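Local coordinates for protein RTX toxin RtxA (Vibrio vulnificus MO6-24/O, PDB 6IMP) that is probably a hydrolase, forming the alpha/beta-hydrolase-fold effector domain of a MARTX virulence toxin, at residues A[117-129]-A[289-303]. Numbering follows the deposited sequence.
Sequences SEIRNHYQKQGID and EASNRLMGQYADQIV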
# COMPACT_ATOMS: atom_id res chain seq x y z
N SER A 117 8.26 5.42 7.25
CA SER A 117 9.13 6.29 8.05
C SER A 117 9.82 7.33 7.18
O SER A 117 9.80 8.52 7.49
CB SER A 117 10.16 5.47 8.81
OG SER A 117 11.15 4.95 7.95
N GLU A 118 10.38 6.89 6.07
CA GLU A 118 10.93 7.80 5.08
C GLU A 118 9.84 8.62 4.34
O GLU A 118 10.18 9.58 3.66
CB GLU A 118 11.77 7.02 4.06
CG GLU A 118 13.08 6.44 4.60
CD GLU A 118 13.79 5.53 3.58
OE1 GLU A 118 14.12 6.01 2.47
OE2 GLU A 118 14.02 4.34 3.90
N ILE A 119 8.57 8.24 4.45
CA ILE A 119 7.49 8.87 3.66
C ILE A 119 6.59 9.85 4.45
O ILE A 119 6.10 10.84 3.88
CB ILE A 119 6.58 7.80 2.96
CG1 ILE A 119 7.44 6.92 2.03
CG2 ILE A 119 5.47 8.46 2.13
CD1 ILE A 119 6.73 5.68 1.49
N ARG A 120 6.34 9.57 5.72
CA ARG A 120 5.30 10.32 6.44
C ARG A 120 5.67 11.80 6.61
O ARG A 120 4.84 12.69 6.37
CB ARG A 120 4.97 9.67 7.79
CG ARG A 120 6.09 9.66 8.83
CD ARG A 120 5.72 8.79 10.02
NE ARG A 120 6.89 8.06 10.52
CZ ARG A 120 7.55 8.33 11.64
NH1 ARG A 120 7.14 9.31 12.46
NH2 ARG A 120 8.63 7.60 11.96
N ASN A 121 6.93 12.05 6.94
CA ASN A 121 7.43 13.40 7.19
C ASN A 121 7.05 14.33 6.05
O ASN A 121 6.50 15.41 6.27
CB ASN A 121 8.95 13.37 7.37
CG ASN A 121 9.45 14.56 8.17
OD1 ASN A 121 8.78 15.03 9.08
ND2 ASN A 121 10.65 15.02 7.84
N HIS A 122 7.30 13.88 4.82
CA HIS A 122 7.14 14.72 3.62
C HIS A 122 5.70 15.24 3.46
O HIS A 122 5.50 16.34 2.97
CB HIS A 122 7.58 13.97 2.36
CG HIS A 122 9.04 13.62 2.33
ND1 HIS A 122 10.01 14.47 1.84
CD2 HIS A 122 9.69 12.47 2.66
CE1 HIS A 122 11.19 13.87 1.89
NE2 HIS A 122 11.02 12.66 2.38
N TYR A 123 4.72 14.43 3.87
CA TYR A 123 3.30 14.86 3.84
C TYR A 123 2.97 15.75 5.05
O TYR A 123 2.30 16.77 4.91
CB TYR A 123 2.35 13.66 3.84
CG TYR A 123 2.20 12.89 2.52
CD1 TYR A 123 1.52 13.43 1.43
CD2 TYR A 123 2.65 11.57 2.41
CE1 TYR A 123 1.36 12.71 0.26
CE2 TYR A 123 2.49 10.83 1.25
CZ TYR A 123 1.84 11.40 0.17
OH TYR A 123 1.68 10.66 -0.98
N GLN A 124 3.40 15.32 6.24
CA GLN A 124 3.08 16.04 7.49
C GLN A 124 3.55 17.51 7.45
O GLN A 124 2.78 18.42 7.77
CB GLN A 124 3.68 15.30 8.70
CG GLN A 124 2.99 13.96 9.01
CD GLN A 124 3.61 13.22 10.20
OE1 GLN A 124 4.51 12.40 10.04
NE2 GLN A 124 3.10 13.49 11.41
N LYS A 125 4.79 17.72 7.00
CA LYS A 125 5.37 19.07 6.73
C LYS A 125 4.50 20.06 5.97
O LYS A 125 4.70 21.27 6.07
CB LYS A 125 6.59 18.94 5.83
CG LYS A 125 7.89 18.74 6.57
CD LYS A 125 9.00 18.26 5.64
CE LYS A 125 9.74 19.41 4.99
NZ LYS A 125 10.81 18.90 4.09
N GLN A 126 3.61 19.54 5.15
CA GLN A 126 2.67 20.37 4.41
C GLN A 126 1.29 20.28 5.05
O GLN A 126 0.27 20.46 4.38
CB GLN A 126 2.62 19.92 2.95
CG GLN A 126 3.97 19.51 2.36
CD GLN A 126 3.89 19.14 0.90
OE1 GLN A 126 2.97 19.56 0.19
NE2 GLN A 126 4.84 18.34 0.43
N GLY A 127 1.27 20.02 6.36
CA GLY A 127 0.03 19.84 7.11
C GLY A 127 -0.98 18.91 6.44
O GLY A 127 -2.14 19.30 6.22
N ILE A 128 -0.53 17.70 6.10
CA ILE A 128 -1.42 16.62 5.63
C ILE A 128 -1.26 15.40 6.56
O ILE A 128 -0.14 15.01 6.91
CB ILE A 128 -1.09 16.22 4.17
CG1 ILE A 128 -1.37 17.39 3.23
CG2 ILE A 128 -1.91 15.01 3.73
CD1 ILE A 128 -0.79 17.22 1.83
N ASP A 129 -2.40 14.81 6.97
CA ASP A 129 -2.38 13.62 7.84
C ASP A 129 -2.12 12.39 7.00
O ASP A 129 -2.59 12.29 5.87
CB ASP A 129 -3.70 13.43 8.60
CG ASP A 129 -4.16 14.67 9.32
OD1 ASP A 129 -3.38 15.22 10.11
OD2 ASP A 129 -5.32 15.09 9.11
N GLU A 289 13.59 1.41 -3.59
CA GLU A 289 13.47 1.59 -2.14
C GLU A 289 13.83 3.01 -1.67
O GLU A 289 13.77 3.30 -0.47
CB GLU A 289 14.36 0.58 -1.40
CG GLU A 289 14.06 -0.87 -1.75
CD GLU A 289 14.78 -1.84 -0.84
OE1 GLU A 289 14.34 -2.01 0.32
OE2 GLU A 289 15.77 -2.46 -1.30
N ALA A 290 14.16 3.90 -2.60
CA ALA A 290 14.63 5.24 -2.23
C ALA A 290 13.46 6.19 -1.96
O ALA A 290 13.24 7.15 -2.70
CB ALA A 290 15.54 5.80 -3.32
N SER A 291 12.73 5.92 -0.89
CA SER A 291 11.44 6.57 -0.65
C SER A 291 11.62 8.04 -0.30
O SER A 291 10.92 8.92 -0.82
CB SER A 291 10.67 5.86 0.47
OG SER A 291 10.12 4.63 0.03
N ASN A 292 12.57 8.31 0.59
CA ASN A 292 12.81 9.65 1.06
C ASN A 292 13.26 10.54 -0.08
O ASN A 292 12.65 11.58 -0.34
CB ASN A 292 13.86 9.65 2.16
CG ASN A 292 14.09 11.02 2.72
OD1 ASN A 292 13.16 11.82 2.85
ND2 ASN A 292 15.34 11.32 3.03
N ARG A 293 14.32 10.11 -0.76
CA ARG A 293 14.84 10.81 -1.95
C ARG A 293 13.71 11.10 -2.98
O ARG A 293 13.60 12.21 -3.49
CB ARG A 293 15.99 10.01 -2.61
CG ARG A 293 17.38 10.15 -1.96
CD ARG A 293 18.29 11.17 -2.66
NE ARG A 293 18.79 10.72 -3.98
CZ ARG A 293 19.52 11.47 -4.83
NH1 ARG A 293 18.94 11.99 -5.92
NH2 ARG A 293 20.81 11.70 -4.59
N LEU A 294 12.86 10.10 -3.22
CA LEU A 294 11.74 10.25 -4.17
C LEU A 294 10.68 11.22 -3.66
O LEU A 294 10.22 12.11 -4.40
CB LEU A 294 11.12 8.89 -4.48
CG LEU A 294 9.84 8.89 -5.34
CD1 LEU A 294 9.87 7.77 -6.36
CD2 LEU A 294 8.61 8.76 -4.47
N MET A 295 10.26 11.05 -2.41
CA MET A 295 9.21 11.88 -1.85
C MET A 295 9.64 13.35 -1.80
O MET A 295 8.86 14.25 -2.16
CB MET A 295 8.77 11.38 -0.46
CG MET A 295 7.87 10.15 -0.50
SD MET A 295 6.42 10.27 -1.59
CE MET A 295 5.46 11.54 -0.77
N GLY A 296 10.90 13.60 -1.42
CA GLY A 296 11.48 14.95 -1.46
C GLY A 296 11.17 15.67 -2.77
O GLY A 296 10.57 16.76 -2.77
N GLN A 297 11.55 15.04 -3.88
CA GLN A 297 11.41 15.66 -5.19
C GLN A 297 9.96 15.81 -5.59
O GLN A 297 9.56 16.85 -6.11
CB GLN A 297 12.14 14.84 -6.25
CG GLN A 297 12.26 15.57 -7.57
CD GLN A 297 12.70 14.66 -8.70
OE1 GLN A 297 13.72 13.98 -8.61
NE2 GLN A 297 11.93 14.67 -9.78
N TYR A 298 9.16 14.77 -5.35
CA TYR A 298 7.81 14.71 -5.91
C TYR A 298 6.70 15.13 -4.93
O TYR A 298 5.58 15.44 -5.37
CB TYR A 298 7.55 13.32 -6.48
CG TYR A 298 8.34 13.02 -7.74
CD1 TYR A 298 7.87 13.39 -8.99
CD2 TYR A 298 9.56 12.35 -7.67
CE1 TYR A 298 8.59 13.11 -10.14
CE2 TYR A 298 10.29 12.06 -8.81
CZ TYR A 298 9.80 12.44 -10.05
OH TYR A 298 10.54 12.15 -11.17
N ALA A 299 7.00 15.20 -3.63
CA ALA A 299 5.97 15.53 -2.62
C ALA A 299 5.00 16.63 -3.07
O ALA A 299 3.79 16.56 -2.79
CB ALA A 299 6.61 15.91 -1.29
N ASP A 300 5.53 17.66 -3.73
CA ASP A 300 4.73 18.82 -4.15
C ASP A 300 3.79 18.46 -5.30
O ASP A 300 2.59 18.77 -5.23
CB ASP A 300 5.64 20.01 -4.52
CG ASP A 300 6.04 20.86 -3.30
OD1 ASP A 300 5.31 20.86 -2.28
OD2 ASP A 300 7.07 21.56 -3.36
N GLN A 301 4.31 17.81 -6.33
CA GLN A 301 3.46 17.33 -7.43
C GLN A 301 2.33 16.43 -6.92
O GLN A 301 1.18 16.53 -7.38
CB GLN A 301 4.28 16.57 -8.49
CG GLN A 301 3.42 15.72 -9.43
CD GLN A 301 3.99 15.59 -10.82
OE1 GLN A 301 5.21 15.52 -11.01
NE2 GLN A 301 3.10 15.51 -11.81
N ILE A 302 2.66 15.55 -5.97
CA ILE A 302 1.69 14.59 -5.43
C ILE A 302 0.46 15.30 -4.87
O ILE A 302 -0.67 14.91 -5.17
CB ILE A 302 2.33 13.68 -4.35
CG1 ILE A 302 3.18 12.59 -5.00
CG2 ILE A 302 1.26 13.02 -3.49
CD1 ILE A 302 4.11 11.87 -4.04
N VAL A 303 0.67 16.32 -4.08
CA VAL A 303 -0.44 17.03 -3.50
C VAL A 303 -1.14 17.87 -4.53
O VAL A 303 -2.13 18.50 -4.24
CB VAL A 303 0.01 17.93 -2.36
CG1 VAL A 303 -1.20 18.55 -1.71
CG2 VAL A 303 0.76 17.12 -1.34
O HOH W 1 16.24 5.35 0.91
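The His122 ring lies with one face against Met295, whose CB sits 3.7 Å from the ring centroid, 21° off the normal, a CH-pi contact. Gly296 N lies over the same face. At the ring edge, near its plane, is the Asn292 amide; ring and amide planes are turned 45° apart. His122 NE2 probably donates to Asn292 OD1, though the modelled contact is too short and its geometry doubtful. These groups join helices 117-124 and 291-302 of an alpha/beta-hydrolase fold, nearly parallel at 18°. The Tyr123 ring takes Ile302 CG2 at its edge, 3.8 Å from CE1, while Met295 CE approaches CE2 obliquely at 3.7 Å.

Both helices pack on the central sheet: Ile119 and Tyr123 reach strands 101-105 and 129-133, and Ile302 reaches strand 252-256. His122 is a knob in a hole formed by Asn292, Met295, Gly296 and Ala299. Met295 CG packs on Ile119 CG2; the bends at chi2 and chi3 then turn CE toward Tyr123.

Polar contacts flank this packing. Glu118 OE1 accepts a weak bond from Asn292 N at the start of helix 291-302, and a water also donates to it. The buried Ser291 OG is hydrogen-bonded to Arg205 NH2. Beyond the Schellman motif at Gly127, Ile128 CD1 rests on Val303 CG2 at 3.5 Å.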